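Local coordinates for tubulin-like protein CetZ (Methanosaeta thermophila, PDB 3ZID) that binds GTP as a tubulin/FtsZ-family GTPase and is probably involved in controlling archaeal cell shape, at residues 284-289 and 303-308; 111-116 and 142-147; 3-8 and 101-106. All blocks are in the same frame, centred on the assembly; numbering follows the deposited sequence.

Interaction 1: 284-289 and 303-308; sequences LNVDEI and VFKGIV
L284, V286 and I289 meet K305 and I307 mainly through aliphatic groups, and the flat groups of both segments lie to the side of this interface. The F304 side chain touches D220, T223 and V224 of helix 219-225, and the amide of N285 serves its own helix. The contact belongs to a beta-alpha-beta unit formed by strand 270-279, helix 286-296 and strand 302-309, whose strands lie in the four-stranded mixed sheet, not the parallel one carrying the nucleotide pocket.

The nearest approach is methyl to methyl, L284 CD1 to I307 CG2 at 3.5 Å. These two side chains run past each other in opposite directions, and L284 CD2 lies 4.1 Å from the same I307 CG2, which therefore faces both branches of the leucine. In I307, CG1 sits beside the backbone N (chi1 -44°) while CG2 is anti to it, and this splits the residue: CG2 serves L284, and CD1 reaches the first helical turn. There I307 CD1 lies 4.2 Å from V286 CG2 and 4.3 Å from I289 CD1.

K305 contributes mainly its hydrocarbon part. Its CD is 4.3 Å from I289 CG2, and the side chain also rests on T290 and I293 farther along the helix. Along one edge, backbone hydrogen bonds between F304, G306 and V308 and strand 270-279 hold the strand in its sheet, while K305 and I307 point from its face toward the helix. The helix start is fixed by N285 as N-cap: E288 N donates to N285 OD1 at 3.1 Å (167° at the hydrogen), approaching 64° out of the carbonyl plane.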
loop_
_atom_site.group_PDB
_atom_site.type_symbol
_atom_site.label_atom_id
_atom_site.label_comp_id
_atom_site.label_asym_id
_atom_site.label_seq_id
_atom_site.Cartn_x
_atom_site.Cartn_y
_atom_site.Cartn_z
ATOM N N LEU A 284 19.741 23.296 6.081
ATOM C CA LEU A 284 18.564 23.732 5.312
ATOM C C LEU A 284 18.699 25.122 4.723
ATOM O O LEU A 284 18.550 26.134 5.408
ATOM C CB LEU A 284 17.291 23.643 6.158
ATOM C CG LEU A 284 16.977 22.285 6.792
ATOM C CD1 LEU A 284 15.786 22.381 7.730
ATOM C CD2 LEU A 284 16.763 21.179 5.766
ATOM N N ASN A 285 19.000 25.166 3.437
ATOM C CA ASN A 285 19.110 26.407 2.700
ATOM C C ASN A 285 17.840 26.554 1.875
ATOM O O ASN A 285 17.667 25.859 0.869
ATOM C CB ASN A 285 20.349 26.327 1.801
ATOM C CG ASN A 285 20.618 27.607 1.029
ATOM O OD1 ASN A 285 19.702 28.345 0.649
ATOM N ND2 ASN A 285 21.893 27.864 0.771
ATOM N N VAL A 286 16.937 27.416 2.330
ATOM C CA VAL A 286 15.644 27.579 1.680
ATOM C C VAL A 286 15.740 27.945 0.206
ATOM O O VAL A 286 14.988 27.443 -0.622
ATOM C CB VAL A 286 14.761 28.602 2.426
ATOM C CG1 VAL A 286 13.364 28.633 1.821
ATOM C CG2 VAL A 286 14.696 28.243 3.876
ATOM N N ASP A 287 16.673 28.823 -0.111
ATOM C CA ASP A 287 16.900 29.247 -1.480
ATOM C C ASP A 287 17.328 28.092 -2.357
ATOM O O ASP A 287 16.804 27.908 -3.458
ATOM C CB ASP A 287 17.982 30.326 -1.511
ATOM C CG ASP A 287 18.195 30.892 -2.897
ATOM O OD1 ASP A 287 17.243 30.880 -3.705
ATOM O OD2 ASP A 287 19.325 31.330 -3.189
ATOM N N GLU A 288 18.270 27.301 -1.862
ATOM C CA GLU A 288 18.724 26.112 -2.589
ATOM C C GLU A 288 17.584 25.104 -2.760
ATOM O O GLU A 288 17.411 24.536 -3.829
ATOM C CB GLU A 288 19.913 25.450 -1.874
ATOM C CG GLU A 288 20.215 24.048 -2.349
ATOM C CD GLU A 288 21.284 23.350 -1.517
ATOM O OE1 GLU A 288 21.514 23.783 -0.366
ATOM O OE2 GLU A 288 21.863 22.346 -2.002
ATOM N N ILE A 289 16.813 24.873 -1.702
ATOM C CA ILE A 289 15.723 23.895 -1.768
ATOM C C ILE A 289 14.698 24.345 -2.804
ATOM O O ILE A 289 14.221 23.552 -3.612
ATOM C CB ILE A 289 15.062 23.713 -0.407
ATOM C CG1 ILE A 289 16.054 23.053 0.558
ATOM C CG2 ILE A 289 13.773 22.885 -0.541
ATOM C CD1 ILE A 289 15.771 23.310 2.032
ATOM N N VAL A 303 4.403 20.761 -7.702
ATOM C CA VAL A 303 5.183 20.283 -6.569
ATOM C C VAL A 303 4.987 21.172 -5.355
ATOM O O VAL A 303 5.158 22.377 -5.435
ATOM C CB VAL A 303 6.683 20.251 -6.899
ATOM C CG1 VAL A 303 7.469 19.695 -5.711
ATOM C CG2 VAL A 303 6.927 19.432 -8.167
ATOM N N PHE A 304 4.602 20.571 -4.239
ATOM C CA PHE A 304 4.509 21.284 -2.964
ATOM C C PHE A 304 5.703 20.886 -2.132
ATOM O O PHE A 304 6.231 19.783 -2.271
ATOM C CB PHE A 304 3.253 20.880 -2.194
ATOM C CG PHE A 304 1.990 21.157 -2.914
ATOM C CD1 PHE A 304 1.431 22.419 -2.889
ATOM C CD2 PHE A 304 1.365 20.158 -3.637
ATOM C CE1 PHE A 304 0.260 22.674 -3.553
ATOM C CE2 PHE A 304 0.197 20.410 -4.313
ATOM C CZ PHE A 304 -0.354 21.668 -4.273
ATOM N N LYS A 305 6.154 21.787 -1.277
ATOM C CA LYS A 305 7.318 21.497 -0.473
ATOM C C LYS A 305 7.079 21.862 0.956
ATOM O O LYS A 305 6.279 22.750 1.256
ATOM C CB LYS A 305 8.548 22.218 -1.015
ATOM C CG LYS A 305 8.593 23.688 -0.675
ATOM C CD LYS A 305 9.773 24.327 -1.375
ATOM C CE LYS A 305 10.063 25.703 -0.808
ATOM N NZ LYS A 305 10.444 25.578 0.615
ATOM N N GLY A 306 7.737 21.128 1.839
ATOM C CA GLY A 306 7.681 21.392 3.256
ATOM C C GLY A 306 9.076 21.231 3.833
ATOM O O GLY A 306 9.816 20.344 3.442
ATOM N N ILE A 307 9.442 22.104 4.757
ATOM C CA ILE A 307 10.694 21.946 5.469
ATOM C C ILE A 307 10.384 21.699 6.942
ATOM O O ILE A 307 9.541 22.379 7.523
ATOM C CB ILE A 307 11.598 23.160 5.257
ATOM C CG1 ILE A 307 11.573 23.551 3.781
ATOM C CG2 ILE A 307 13.005 22.838 5.609
ATOM C CD1 ILE A 307 12.094 24.940 3.501
ATOM N N VAL A 308 11.001 20.668 7.523
ATOM C CA VAL A 308 10.806 20.378 8.933
ATOM C C VAL A 308 12.155 20.370 9.625
ATOM O O VAL A 308 13.011 19.559 9.313
ATOM C CB VAL A 308 10.121 19.008 9.171
ATOM C CG1 VAL A 308 9.827 18.818 10.664
ATOM C CG2 VAL A 308 8.831 18.910 8.359
#

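Interaction 2: 111-116 and 142-147. With GDP (guanosine-5'-diphosphate), chain C.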
loop_
_atom_site.group_PDB
_atom_site.type_symbol
_atom_site.label_atom_id
_atom_site.label_comp_id
_atom_site.label_asym_id
_atom_site.label_seq_id
_atom_site.Cartn_x
_atom_site.Cartn_y
_atom_site.Cartn_z
ATOM N N SER A 111 -2.495 -5.869 1.858
ATOM C CA SER A 111 -2.132 -6.367 0.532
ATOM C C SER A 111 -3.397 -6.447 -0.321
ATOM O O SER A 111 -4.514 -6.537 0.200
ATOM C CB SER A 111 -1.474 -7.751 0.605
ATOM O OG SER A 111 -2.404 -8.758 0.946
ATOM N N VAL A 112 -3.228 -6.420 -1.630
ATOM C CA VAL A 112 -4.361 -6.505 -2.511
ATOM C C VAL A 112 -4.608 -7.944 -2.951
ATOM O O VAL A 112 -5.606 -8.204 -3.595
ATOM C CB VAL A 112 -4.199 -5.600 -3.748
ATOM C CG1 VAL A 112 -4.022 -4.166 -3.306
ATOM C CG2 VAL A 112 -3.019 -6.039 -4.591
ATOM N N SER A 113 -3.714 -8.862 -2.582
ATOM C CA SER A 113 -3.700 -10.239 -3.106
ATOM C C SER A 113 -4.288 -11.326 -2.208
ATOM O O SER A 113 -4.636 -12.404 -2.683
ATOM C CB SER A 113 -2.282 -10.651 -3.505
ATOM O OG SER A 113 -1.876 -9.987 -4.684
ATOM N N GLY A 114 -4.391 -11.066 -0.917
ATOM C CA GLY A 114 -4.944 -12.066 -0.031
ATOM C C GLY A 114 -6.469 -12.057 -0.083
ATOM O O GLY A 114 -7.089 -11.433 -0.953
ATOM N N GLY A 115 -7.077 -12.750 0.864
ATOM C CA GLY A 115 -8.522 -12.864 0.914
ATOM C C GLY A 115 -9.140 -11.907 1.911
ATOM O O GLY A 115 -10.220 -11.368 1.684
ATOM N N THR A 116 -8.456 -11.693 3.028
ATOM C CA THR A 116 -9.020 -10.863 4.082
ATOM C C THR A 116 -8.787 -9.381 3.838
ATOM O O THR A 116 -9.743 -8.596 3.704
ATOM C CB THR A 116 -8.511 -11.263 5.487
ATOM O OG1 THR A 116 -8.993 -12.567 5.825
ATOM C CG2 THR A 116 -8.990 -10.269 6.532
ATOM N N VAL A 142 -0.465 -3.074 -0.932
ATOM C CA VAL A 142 0.740 -3.854 -1.210
ATOM C C VAL A 142 0.532 -4.868 -2.349
ATOM O O VAL A 142 -0.333 -5.738 -2.255
ATOM C CB VAL A 142 1.223 -4.584 0.044
ATOM C CG1 VAL A 142 2.427 -5.433 -0.278
ATOM C CG2 VAL A 142 1.525 -3.565 1.182
ATOM N N LEU A 143 1.314 -4.732 -3.420
ATOM C CA LEU A 143 1.180 -5.573 -4.624
ATOM C C LEU A 143 1.957 -6.864 -4.503
ATOM O O LEU A 143 2.983 -6.892 -3.821
ATOM C CB LEU A 143 1.694 -4.820 -5.857
ATOM C CG LEU A 143 1.149 -3.408 -6.001
ATOM C CD1 LEU A 143 1.776 -2.722 -7.191
ATOM C CD2 LEU A 143 -0.366 -3.448 -6.115
ATOM N N PRO A 144 1.506 -7.931 -5.196
ATOM C CA PRO A 144 2.125 -9.253 -5.062
ATOM C C PRO A 144 3.511 -9.347 -5.686
ATOM O O PRO A 144 3.891 -8.491 -6.476
ATOM C CB PRO A 144 1.146 -10.182 -5.809
ATOM C CG PRO A 144 0.501 -9.306 -6.816
ATOM C CD PRO A 144 0.375 -7.953 -6.144
ATOM N N PHE A 145 4.279 -10.356 -5.282
ATOM C CA PHE A 145 5.477 -10.755 -6.028
ATOM C C PHE A 145 5.050 -11.207 -7.421
ATOM O O PHE A 145 3.991 -11.784 -7.569
ATOM C CB PHE A 145 6.187 -11.908 -5.339
ATOM C CG PHE A 145 6.730 -11.571 -3.999
ATOM C CD1 PHE A 145 7.758 -10.657 -3.864
ATOM C CD2 PHE A 145 6.223 -12.194 -2.860
ATOM C CE1 PHE A 145 8.272 -10.352 -2.622
ATOM C CE2 PHE A 145 6.733 -11.908 -1.616
ATOM C CZ PHE A 145 7.766 -10.976 -1.493
ATOM N N ARG A 146 5.855 -10.902 -8.433
ATOM C CA ARG A 146 5.560 -11.240 -9.834
ATOM C C ARG A 146 5.168 -12.702 -10.058
ATOM O O ARG A 146 4.181 -13.001 -10.742
ATOM C CB ARG A 146 6.775 -10.879 -10.695
ATOM C CG ARG A 146 6.695 -11.211 -12.184
ATOM C CD ARG A 146 7.958 -10.663 -12.836
ATOM N NE ARG A 146 7.863 -9.205 -12.936
ATOM C CZ ARG A 146 8.898 -8.372 -12.975
ATOM N NH1 ARG A 146 10.136 -8.835 -12.877
ATOM N NH2 ARG A 146 8.694 -7.065 -13.072
ATOM N N GLU A 147 5.930 -13.613 -9.469
ATOM C CA GLU A 147 5.676 -15.021 -9.698
ATOM C C GLU A 147 4.949 -15.645 -8.520
ATOM O O GLU A 147 5.075 -16.836 -8.256
ATOM C CB GLU A 147 6.963 -15.777 -10.035
ATOM C CG GLU A 147 7.506 -15.463 -11.429
ATOM C CD GLU A 147 8.934 -15.945 -11.631
ATOM O OE1 GLU A 147 9.497 -16.554 -10.696
ATOM O OE2 GLU A 147 9.500 -15.702 -12.720
HETATM P PB GDP C . -4.780 -12.023 3.919
HETATM O O1B GDP C . -5.243 -10.600 3.660
HETATM O O2B GDP C . -4.392 -12.182 5.376
HETATM O O3B GDP C . -5.918 -12.965 3.566
HETATM O O3A GDP C . -3.558 -12.377 2.943
HETATM P PA GDP C . -2.139 -11.629 3.008
HETATM O O1A GDP C . -1.090 -12.530 3.560
HETATM O O2A GDP C . -2.189 -10.296 3.722
HETATM O "O5'" GDP C . -1.934 -11.348 1.456
HETATM C "C5'" GDP C . -0.921 -12.055 0.757
HETATM C "C4'" GDP C . -0.127 -11.041 -0.054
HETATM O "O4'" GDP C . 0.533 -10.164 0.860
HETATM C "C3'" GDP C . 0.940 -11.761 -0.831
HETATM O "O3'" GDP C . 1.226 -10.954 -1.972
HETATM C "C2'" GDP C . 2.099 -11.751 0.128
HETATM O "O2'" GDP C . 3.322 -11.805 -0.597
HETATM C "C1'" GDP C . 1.943 -10.402 0.799
HETATM N N9 GDP C . 2.403 -10.337 2.187
HETATM C C8 GDP C . 2.054 -11.148 3.205
HETATM N N7 GDP C . 2.634 -10.734 4.358
HETATM C C5 GDP C . 3.363 -9.639 4.062
HETATM C C6 GDP C . 4.204 -8.697 4.805
HETATM O O6 GDP C . 4.404 -8.859 6.015
HETATM N N1 GDP C . 4.758 -7.688 4.134
HETATM C C2 GDP C . 4.572 -7.505 2.820
HETATM N N2 GDP C . 5.185 -6.458 2.229
HETATM N N3 GDP C . 3.809 -8.321 2.053
HETATM C C4 GDP C . 3.191 -9.375 2.631
#
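V142 O takes a hydrogen bond from V112 N at 3.0 Å (160° at the hydrogen, the donor tilted 24° from the carbonyl plane), and S111 CA, at the end of the neighbouring parallel strand, adds a CA-H...O contact of 3.4 Å. This pairing ends the strand 105-111 just where it passes into the glycine-rich SGGTGS loop, the phosphate-binding signature of the tubulin/FtsZ family.

Beyond the pairing, the V112 and L143 side chains cross obliquely, V112 CG2 4.0 Å from L143 CD2, and A156 and C159 of helix 150-165 also touch V112. S113 OG stands 3.2 Å from P144 CB; the hydroxyl's hydrogen bond goes to Y152 O, and the proline carbon packs beside it.

S111, S113 to T116, V142, P144 and F145 line the GDP pocket. S111 OG donates to O5' of GDP at 2.7 Å, placed there by a first torsion of 71° that sets OG between the backbone N and the carbonyl carbon. At the loop's far end G115 N and T116 N both donate to O3B of the beta phosphate, each at 2.9 Å. G114 CA passes 3.3 Å from the bridging O3A, where a beta carbon would collide with it. In the loop after the other strand, P144 and F145 meet the ribose, while at the strand end V142 meets the guanine, with CG1 anti to its backbone N and 3.9 Å from N2 of the base.

Interaction 3: 3-8 and 101-106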
loop_
_atom_site.group_PDB
_atom_site.type_symbol
_atom_site.label_atom_id
_atom_site.label_comp_id
_atom_site.label_asym_id
_atom_site.label_seq_id
_atom_site.Cartn_x
_atom_site.Cartn_y
_atom_site.Cartn_z
ATOM N N ASN A 3 -5.550 13.865 14.540
ATOM C CA ASN A 3 -6.056 12.556 14.940
ATOM C C ASN A 3 -5.889 11.557 13.808
ATOM O O ASN A 3 -6.546 11.665 12.772
ATOM C CB ASN A 3 -7.528 12.636 15.334
ATOM C CG ASN A 3 -7.751 13.491 16.560
ATOM O OD1 ASN A 3 -7.532 13.048 17.686
ATOM N ND2 ASN A 3 -8.182 14.729 16.345
ATOM N N VAL A 4 -5.021 10.575 14.019
ATOM C CA VAL A 4 -4.693 9.628 12.973
ATOM C C VAL A 4 -5.139 8.239 13.371
ATOM O O VAL A 4 -4.881 7.783 14.485
ATOM C CB VAL A 4 -3.172 9.607 12.683
ATOM C CG1 VAL A 4 -2.852 8.684 11.485
ATOM C CG2 VAL A 4 -2.660 11.021 12.433
ATOM N N LEU A 5 -5.802 7.558 12.452
ATOM C CA LEU A 5 -6.158 6.167 12.669
ATOM C C LEU A 5 -5.393 5.327 11.669
ATOM O O LEU A 5 -5.390 5.625 10.469
ATOM C CB LEU A 5 -7.672 5.973 12.489
ATOM C CG LEU A 5 -8.188 4.532 12.592
ATOM C CD1 LEU A 5 -7.919 3.957 13.977
ATOM C CD2 LEU A 5 -9.684 4.459 12.274
ATOM N N MET A 6 -4.721 4.284 12.144
ATOM C CA MET A 6 -4.082 3.333 11.229
ATOM C C MET A 6 -4.666 1.944 11.416
ATOM O O MET A 6 -4.710 1.440 12.540
ATOM C CB MET A 6 -2.580 3.323 11.410
ATOM C CG MET A 6 -1.998 4.727 11.252
ATOM S SD MET A 6 -0.214 4.770 11.348
ATOM C CE MET A 6 0.241 4.184 9.724
ATOM N N LEU A 7 -5.155 1.370 10.318
ATOM C CA LEU A 7 -5.830 0.065 10.312
ATOM C C LEU A 7 -5.031 -0.910 9.471
ATOM O O LEU A 7 -4.909 -0.720 8.258
ATOM C CB LEU A 7 -7.208 0.210 9.676
ATOM C CG LEU A 7 -8.121 1.214 10.358
ATOM C CD1 LEU A 7 -9.437 1.355 9.607
ATOM C CD2 LEU A 7 -8.360 0.767 11.786
ATOM N N GLY A 8 -4.486 -1.948 10.096
ATOM C CA GLY A 8 -3.717 -2.938 9.366
ATOM C C GLY A 8 -4.591 -4.171 9.173
ATOM O O GLY A 8 -4.887 -4.867 10.128
ATOM N N GLY A 101 -12.944 7.496 18.901
ATOM C CA GLY A 101 -13.163 8.916 18.687
ATOM C C GLY A 101 -13.150 9.373 17.244
ATOM O O GLY A 101 -13.425 8.598 16.324
ATOM N N ASP A 102 -12.857 10.654 17.052
ATOM C CA ASP A 102 -12.818 11.231 15.717
ATOM C C ASP A 102 -11.418 11.173 15.163
ATOM O O ASP A 102 -10.449 11.146 15.912
ATOM C CB ASP A 102 -13.301 12.686 15.712
ATOM C CG ASP A 102 -14.803 12.808 15.604
ATOM O OD1 ASP A 102 -15.448 11.873 15.088
ATOM O OD2 ASP A 102 -15.340 13.851 16.027
ATOM N N PHE A 103 -11.324 11.130 13.839
ATOM C CA PHE A 103 -10.046 11.106 13.148
ATOM C C PHE A 103 -10.065 12.043 11.974
ATOM O O PHE A 103 -11.074 12.161 11.285
ATOM C CB PHE A 103 -9.727 9.699 12.673
ATOM C CG PHE A 103 -9.658 8.723 13.783
ATOM C CD1 PHE A 103 -8.565 8.720 14.643
ATOM C CD2 PHE A 103 -10.708 7.858 14.019
ATOM C CE1 PHE A 103 -8.503 7.838 15.695
ATOM C CE2 PHE A 103 -10.653 6.974 15.057
ATOM C CZ PHE A 103 -9.546 6.962 15.907
ATOM N N ASP A 104 -8.930 12.687 11.736
ATOM C CA ASP A 104 -8.773 13.551 10.586
ATOM C C ASP A 104 -8.128 12.790 9.420
ATOM O O ASP A 104 -8.292 13.147 8.262
ATOM C CB ASP A 104 -7.899 14.739 10.971
ATOM C CG ASP A 104 -8.332 15.382 12.285
ATOM O OD1 ASP A 104 -9.521 15.756 12.411
ATOM O OD2 ASP A 104 -7.477 15.503 13.190
ATOM N N LEU A 105 -7.381 11.750 9.740
ATOM C CA LEU A 105 -6.567 11.070 8.748
ATOM C C LEU A 105 -6.581 9.576 9.036
ATOM O O LEU A 105 -6.277 9.144 10.145
ATOM C CB LEU A 105 -5.129 11.619 8.810
ATOM C CG LEU A 105 -4.066 10.983 7.918
ATOM C CD1 LEU A 105 -4.423 11.126 6.449
ATOM C CD2 LEU A 105 -2.711 11.641 8.196
ATOM N N ILE A 106 -6.914 8.783 8.032
ATOM C CA ILE A 106 -7.022 7.342 8.227
ATOM C C ILE A 106 -6.200 6.608 7.191
ATOM O O ILE A 106 -6.354 6.830 5.987
ATOM C CB ILE A 106 -8.522 6.864 8.179
ATOM C CG1 ILE A 106 -9.390 7.673 9.164
ATOM C CG2 ILE A 106 -8.630 5.371 8.473
ATOM C CD1 ILE A 106 -10.908 7.303 9.157
#
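Backbone hydrogen bonds set the parallel register of N3-L5 against D104-I106. N3 O accepts two, from D104 N (2.8 Å, in the carbonyl plane on a lone pair) and from L105 N (3.1 Å), and L5 N donates almost straight to L105 O at 2.8 Å.

The D104 carboxylate grips N3 at the start of strand 3-9. D104 OD2 takes N3 N at 2.9 Å on its anti side, 31° out of the carboxylate plane, and N3 ND2 adds a weak bond at 3.3 Å; N3 OD1 is instead bonded to R42.

Apolar contacts lie on both faces, the larger on the side of L5, F103 and I106. L5 CB stands over the centre of the F103 ring, 3.6 Å from its centroid and 11° off the normal, a CH-pi contact, while N3 C lies at the ring edge. Replacing F103 with an alanine would probably leave L5 without this cover and open a gap beside E44. Farther along, L5 CD2 meets I106 CG2 at 4.0 Å. On the other face V4 CG2 meets L105 CD2.

Strand 3-9 thus runs between 105-111 and 42-49 in the Rossmann-like sheet of the GTPase domain: V4 and M6 bond to 42-49, F103 leans on R42 and E44, and M6 and L105 pack against helix 186-210.

Interactions 2 and 3 share the parallel sheet of the GTPase domain: strand 105-111 begins in interaction 3 and ends in interaction 2, where its loop turns to GDP. Their centres are 24 Å apart and their nearest atoms about 8 Å, and both are buried. Interaction 3 is mainly strand pairing, with a carboxylate gripping the N3 amide and a ring contact; interaction 2 pairs one strand end and spends its other polar groups largely on the nucleotide. Interaction 1 lies in the second, mixed sheet, 36 Å from interaction 2 and 28 Å from interaction 3 between centres. It is partly buried, well away from the nucleotide, and its chemistry is aliphatic, helix against strand.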